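Local coordinates for protein probable aminotransferase (Pseudomonas aeruginosa, PDB 5YKT) that is a probable class-III aminotransferase of the PLP-dependent family, a two-chain assembly seen here with 4'-deoxy-4'-aminopyridoxal-5'-phosphate bound, at residues Q134-A139 against A295-S300; A255-E260 against F281-A286. The protein carries 1 engineered substitution. All blocks are in the same frame, centred on the assembly; numbering follows the deposited sequence.

Contact 1. Residues Q134-A139 against A295-S300; sequences QVTTSA and AVWGCS. With PMP (4'-deoxy-4'-aminopyridoxal-5'-phosphate), chain C.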
loop_
_atom_site.group_PDB
_atom_site.type_symbol
_atom_site.label_atom_id
_atom_site.label_comp_id
_atom_site.label_asym_id
_atom_site.label_seq_id
_atom_site.Cartn_x
_atom_site.Cartn_y
_atom_site.Cartn_z
ATOM N N GLN A 134 11.123 8.946 4.172
ATOM C CA GLN A 134 10.787 7.538 4.311
ATOM C C GLN A 134 9.992 7.133 3.076
ATOM O O GLN A 134 9.437 7.988 2.398
ATOM C CB GLN A 134 9.956 7.249 5.558
ATOM C CG GLN A 134 10.692 7.420 6.884
ATOM C CD GLN A 134 11.656 6.327 7.207
ATOM O OE1 GLN A 134 11.278 5.335 7.830
ATOM N NE2 GLN A 134 12.912 6.498 6.818
ATOM N N VAL A 135 9.931 5.834 2.829
ATOM C CA VAL A 135 9.200 5.285 1.696
ATOM C C VAL A 135 8.045 4.424 2.188
ATOM O O VAL A 135 8.190 3.684 3.167
ATOM C CB VAL A 135 10.127 4.430 0.811
ATOM C CG1 VAL A 135 9.393 3.884 -0.402
ATOM C CG2 VAL A 135 11.326 5.233 0.362
ATOM N N THR A 136 6.906 4.485 1.486
ATOM C CA THR A 136 5.756 3.606 1.753
ATOM C C THR A 136 5.318 2.913 0.450
ATOM O O THR A 136 5.935 3.111 -0.593
ATOM C CB THR A 136 4.556 4.382 2.315
ATOM O OG1 THR A 136 4.059 5.246 1.286
ATOM C CG2 THR A 136 4.954 5.190 3.527
ATOM N N THR A 137 4.262 2.102 0.510
ATOM C CA THR A 137 3.736 1.473 -0.694
ATOM C C THR A 137 2.578 2.239 -1.337
ATOM O O THR A 137 2.058 1.798 -2.357
ATOM C CB THR A 137 3.347 0.007 -0.456
ATOM O OG1 THR A 137 2.406 -0.083 0.612
ATOM C CG2 THR A 137 4.578 -0.825 -0.093
ATOM N N SER A 138 2.189 3.382 -0.765
ATOM C CA SER A 138 1.141 4.211 -1.363
ATOM C C SER A 138 1.100 5.600 -0.736
ATOM O O SER A 138 1.497 5.790 0.417
ATOM C CB SER A 138 -0.237 3.583 -1.199
ATOM O OG SER A 138 -0.652 3.617 0.161
ATOM N N ALA A 139 0.567 6.552 -1.485
ATOM C CA ALA A 139 0.364 7.892 -0.941
ATOM C C ALA A 139 -0.608 7.867 0.235
ATOM O O ALA A 139 -0.425 8.599 1.203
ATOM C CB ALA A 139 -0.133 8.851 -2.014
ATOM N N ALA A 295 5.338 5.471 -2.482
ATOM C CA ALA A 295 5.234 6.886 -2.168
ATOM C C ALA A 295 6.408 7.230 -1.298
ATOM O O ALA A 295 7.042 6.336 -0.716
ATOM C CB ALA A 295 3.938 7.210 -1.444
ATOM N N VAL A 296 6.704 8.518 -1.230
ATOM C CA VAL A 296 7.676 9.035 -0.276
ATOM C C VAL A 296 7.033 10.103 0.568
ATOM O O VAL A 296 6.082 10.776 0.142
ATOM C CB VAL A 296 8.939 9.586 -0.938
ATOM C CG1 VAL A 296 9.687 8.466 -1.634
ATOM C CG2 VAL A 296 8.635 10.737 -1.894
ATOM N N TRP A 297 7.556 10.269 1.774
ATOM C CA TRP A 297 7.232 11.425 2.557
ATOM C C TRP A 297 8.489 11.948 3.199
ATOM O O TRP A 297 9.401 11.180 3.520
ATOM C CB TRP A 297 6.137 11.183 3.582
ATOM C CG TRP A 297 6.403 10.206 4.656
ATOM C CD1 TRP A 297 6.118 8.879 4.654
ATOM C CD2 TRP A 297 7.000 10.493 5.926
ATOM N NE1 TRP A 297 6.480 8.317 5.853
ATOM C CE2 TRP A 297 7.030 9.289 6.646
ATOM C CE3 TRP A 297 7.517 11.663 6.522
ATOM C CZ2 TRP A 297 7.559 9.201 7.937
ATOM C CZ3 TRP A 297 8.023 11.580 7.813
ATOM C CH2 TRP A 297 8.047 10.356 8.504
ATOM N N GLY A 298 8.525 13.269 3.336
ATOM C CA GLY A 298 9.662 13.942 3.921
ATOM C C GLY A 298 9.262 14.907 4.998
ATOM O O GLY A 298 8.114 15.308 5.061
ATOM N N CYS A 299 10.210 15.279 5.850
ATOM C CA CYS A 299 9.914 16.223 6.917
ATOM C C CYS A 299 11.090 17.120 7.207
ATOM O O CYS A 299 12.239 16.810 6.863
ATOM C CB CYS A 299 9.451 15.498 8.187
ATOM S SG CYS A 299 10.713 14.541 9.022
ATOM N N SER A 300 10.795 18.252 7.823
ATOM C CA SER A 300 11.813 19.196 8.215
ATOM C C SER A 300 12.673 18.635 9.345
ATOM O O SER A 300 12.259 17.697 10.049
ATOM C CB SER A 300 11.185 20.495 8.695
ATOM O OG SER A 300 10.485 20.283 9.913
HETATM N N1 PMP C . -3.339 12.196 -2.322
HETATM C C2 PMP C . -3.929 12.751 -3.401
HETATM C C2A PMP C . -3.922 14.240 -3.618
HETATM C C3 PMP C . -4.548 11.880 -4.406
HETATM O O3 PMP C . -5.152 12.388 -5.505
HETATM C C4 PMP C . -4.555 10.427 -4.205
HETATM C C4A PMP C . -5.200 9.544 -5.236
HETATM N N4A PMP C . -4.666 9.860 -6.554
HETATM C C5 PMP C . -3.884 9.943 -2.982
HETATM C C6 PMP C . -3.328 10.862 -2.103
HETATM C C5A PMP C . -3.862 8.468 -2.662
HETATM O O4P PMP C . -3.039 7.751 -3.572
HETATM P P PMP C . -3.227 6.156 -3.605
HETATM O O1P PMP C . -4.576 5.864 -4.160
HETATM O O2P PMP C . -3.010 5.735 -2.164
HETATM O O3P PMP C . -2.135 5.712 -4.534
#
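Q134 and W297 face each other as a hydrogen-bonded antiparallel pair, and their side chains run side by side on one face of the sheet. CB of Q134 sits over the indole face, 4.0 Å from the centroid of the five-membered ring of W297, a CH-pi contact offset toward the rim. With chi1 of W297 at 63°, the indole comes close to strand 132-136, where CG2 of T136 meets the ring edge 4.0 Å from CD1 of W297. The end of Q134 turns away from the indole, and its NE2 donates to the A45 carbonyl of the second subunit.

Four backbone bonds hold the strands, among them T136 N to A295 O at 2.9 Å. The methyl of A295 packs against the turn that follows, with its CB 3.3 Å from C of S138. T136 OG1 ties that turn together by donating to S138 O over 2.8 Å. S138 then N-caps helix 139-154 through OG and D141 N, and A139 CB approaches PMP O4P at 3.5 Å.

Strand 132-136 is the outermost strand of the seven-stranded sheet within this chain. Helix 139-154 packs on the face carrying T136 and W297, helix 333-346 on the face of V135 and V296.

Contact 2. Residues A255-E260 against F281-A286; sequences ALIIDE and FFVLGA. Engineered in segment 281-286: A286 (natural residue Lys). With PMP (4'-deoxy-4'-aminopyridoxal-5'-phosphate), chain C.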
loop_
_atom_site.group_PDB
_atom_site.type_symbol
_atom_site.label_atom_id
_atom_site.label_comp_id
_atom_site.label_asym_id
_atom_site.label_seq_id
_atom_site.Cartn_x
_atom_site.Cartn_y
_atom_site.Cartn_z
ATOM N N ALA A 255 1.452 21.011 12.607
ATOM C CA ALA A 255 2.185 20.519 11.428
ATOM C C ALA A 255 1.414 20.829 10.150
ATOM O O ALA A 255 0.211 20.582 10.081
ATOM C CB ALA A 255 2.397 19.026 11.535
ATOM N N LEU A 256 2.110 21.338 9.144
ATOM C CA LEU A 256 1.543 21.547 7.829
ATOM C C LEU A 256 2.038 20.455 6.875
ATOM O O LEU A 256 3.237 20.421 6.533
ATOM C CB LEU A 256 1.939 22.935 7.318
ATOM C CG LEU A 256 1.512 23.289 5.897
ATOM C CD1 LEU A 256 0.001 23.225 5.761
ATOM C CD2 LEU A 256 2.048 24.655 5.492
ATOM N N ILE A 257 1.112 19.594 6.435
ATOM C CA ILE A 257 1.416 18.471 5.550
ATOM C C ILE A 257 0.902 18.828 4.157
ATOM O O ILE A 257 -0.312 19.011 3.958
ATOM C CB ILE A 257 0.739 17.161 5.993
ATOM C CG1 ILE A 257 1.004 16.839 7.476
ATOM C CG2 ILE A 257 1.199 16.004 5.098
ATOM C CD1 ILE A 257 -0.011 15.865 8.045
ATOM N N ILE A 258 1.823 18.910 3.199
ATOM C CA ILE A 258 1.484 19.255 1.815
ATOM C C ILE A 258 1.546 17.965 0.975
ATOM O O ILE A 258 2.610 17.360 0.813
ATOM C CB ILE A 258 2.421 20.338 1.280
ATOM C CG1 ILE A 258 2.306 21.632 2.119
ATOM C CG2 ILE A 258 2.150 20.616 -0.186
ATOM C CD1 ILE A 258 0.964 22.305 2.044
ATOM N N ASP A 259 0.405 17.598 0.397
ATOM C CA ASP A 259 0.256 16.374 -0.395
ATOM C C ASP A 259 0.314 16.739 -1.882
ATOM O O ASP A 259 -0.627 17.366 -2.413
ATOM C CB ASP A 259 -1.070 15.720 -0.025
ATOM C CG ASP A 259 -1.352 14.429 -0.772
ATOM O OD1 ASP A 259 -0.613 14.059 -1.718
ATOM O OD2 ASP A 259 -2.359 13.776 -0.413
ATOM N N GLU A 260 1.416 16.356 -2.529
ATOM C CA GLU A 260 1.703 16.709 -3.914
ATOM C C GLU A 260 1.523 15.546 -4.891
ATOM O O GLU A 260 2.025 15.584 -6.018
ATOM C CB GLU A 260 3.109 17.298 -4.019
ATOM C CG GLU A 260 3.219 18.634 -3.291
ATOM C CD GLU A 260 3.688 19.774 -4.176
ATOM O OE1 GLU A 260 3.335 19.801 -5.378
ATOM O OE2 GLU A 260 4.357 20.673 -3.642
ATOM N N PHE A 281 5.799 18.672 6.454
ATOM C CA PHE A 281 5.833 17.346 5.853
ATOM C C PHE A 281 5.408 17.474 4.394
ATOM O O PHE A 281 4.571 18.306 4.068
ATOM C CB PHE A 281 4.878 16.386 6.545
ATOM C CG PHE A 281 5.227 16.080 7.972
ATOM C CD1 PHE A 281 4.772 16.882 8.999
ATOM C CD2 PHE A 281 5.959 14.939 8.277
ATOM C CE1 PHE A 281 5.085 16.572 10.317
ATOM C CE2 PHE A 281 6.257 14.616 9.608
ATOM C CZ PHE A 281 5.824 15.444 10.610
ATOM N N PHE A 282 5.958 16.619 3.558
ATOM C CA PHE A 282 5.724 16.623 2.120
ATOM C C PHE A 282 5.442 15.204 1.691
ATOM O O PHE A 282 6.225 14.327 2.002
ATOM C CB PHE A 282 6.964 17.167 1.421
ATOM C CG PHE A 282 6.872 17.230 -0.068
ATOM C CD1 PHE A 282 7.242 16.133 -0.851
ATOM C CD2 PHE A 282 6.542 18.422 -0.705
ATOM C CE1 PHE A 282 7.188 16.203 -2.230
ATOM C CE2 PHE A 282 6.526 18.498 -2.088
ATOM C CZ PHE A 282 6.846 17.388 -2.846
ATOM N N VAL A 283 4.334 14.977 0.983
ATOM C CA VAL A 283 3.913 13.626 0.572
ATOM C C VAL A 283 3.852 13.564 -0.956
ATOM O O VAL A 283 3.289 14.451 -1.591
ATOM C CB VAL A 283 2.551 13.247 1.187
ATOM C CG1 VAL A 283 2.002 11.947 0.586
ATOM C CG2 VAL A 283 2.681 13.108 2.694
ATOM N N LEU A 284 4.429 12.518 -1.544
ATOM C CA LEU A 284 4.365 12.313 -2.986
ATOM C C LEU A 284 4.138 10.851 -3.304
ATOM O O LEU A 284 4.895 10.013 -2.869
ATOM C CB LEU A 284 5.654 12.816 -3.612
ATOM C CG LEU A 284 5.787 12.678 -5.122
ATOM C CD1 LEU A 284 4.635 13.321 -5.878
ATOM C CD2 LEU A 284 7.119 13.270 -5.551
ATOM N N GLY A 285 3.133 10.551 -4.125
ATOM C CA GLY A 285 2.757 9.187 -4.501
ATOM C C GLY A 285 3.487 8.502 -5.650
ATOM O O GLY A 285 4.650 8.796 -5.953
ATOM N N ALA A 286 2.807 7.551 -6.290
ATOM C CA ALA A 286 3.499 6.511 -7.062
ATOM C C ALA A 286 3.978 6.882 -8.453
ATOM O O ALA A 286 4.692 6.085 -9.057
ATOM C CB ALA A 286 2.635 5.264 -7.132
HETATM N N1 PMP C . -3.339 12.196 -2.322
HETATM C C2 PMP C . -3.929 12.751 -3.401
HETATM C C2A PMP C . -3.922 14.240 -3.618
HETATM C C3 PMP C . -4.548 11.880 -4.406
HETATM O O3 PMP C . -5.152 12.388 -5.505
HETATM C C4 PMP C . -4.555 10.427 -4.205
HETATM C C4A PMP C . -5.200 9.544 -5.236
HETATM N N4A PMP C . -4.666 9.860 -6.554
HETATM C C5 PMP C . -3.884 9.943 -2.982
HETATM C C6 PMP C . -3.328 10.862 -2.103
HETATM C C5A PMP C . -3.862 8.468 -2.662
HETATM O O4P PMP C . -3.039 7.751 -3.572
HETATM P P PMP C . -3.227 6.156 -3.605
HETATM O O1P PMP C . -4.576 5.864 -4.160
HETATM O O2P PMP C . -3.010 5.735 -2.164
HETATM O O3P PMP C . -2.135 5.712 -4.534
#
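I258 is bonded through both its backbone N and its O to strand 281-284, the centre of a ladder of four hydrogen bonds between parallel strands. I258 N donates to F281 O at 2.9 Å, and V283 N returns a bond to I258 O. F281 N to L256 O begins the series, and E260 N closes it on V283 O at 2.8 Å.

Apolar contacts gather on the face of I257, F281 and V283. CG2 of I257 lies 4.0 Å from both CB of F281 and CG2 of V283, bridging two successive side chains of the neighbouring strand. The methyl of A255 meets the edge of the F281 ring, 3.8 Å from CE1.

Two acidic side chains follow, D259 at PMP and E260 at F282. D259 extends with CG anti to its backbone N (chi1 -180°), which carries the carboxylate to PMP: OD2 is 2.7 Å from N1 of PMP. H167 and N143 also bond OD2, while OD1 is held by T261, so both oxygens are fixed and the carboxylate is set against the pyridine nitrogen. Beside F282, which shares its face of the sheet with I258, the E260 side chain crosses the ring obliquely, with its CG 3.5 Å from CE2 of F282 and the carboxylate turned 49° from the ring plane. T263 and the backbone N atoms of Y271 and S272 bind its buried carboxylate. Further on, CD1 of L284 touches O of E260 at 3.5 Å.

The two strands belong to a beta-alpha-beta unit with helix 270-275 between them. Strand 220-225 continues the sheet beyond 255-259 and strand 295-299 beyond 281-284, while helix 139-154 packs over the face of A255, I257, F281 and V283.

In the fold
Contacts 1 and 2 belong to one seven-stranded mixed sheet, their centres 8 Å apart. Across it the strands run 132-136, 295-299, 281-284, 255-259, so the two contacts are adjoining strand pairs. Along the chain, 255-260 and 281-286 fall between the two segments of contact 1. Strand 295-299 follows 281-284 directly and lies antiparallel to it; probable hydrogen bonds from V296 N to L284 O and from G298 N to F282 O join the contacts. Both reach PMP: contact 1 near its phosphate arm, contact 2 at the ring nitrogen. The ends of these strands, and the helix start that follows 132-136, bring two parts of the pocket together. A286, an engineered replacement of lysine, lies just after strand 281-284.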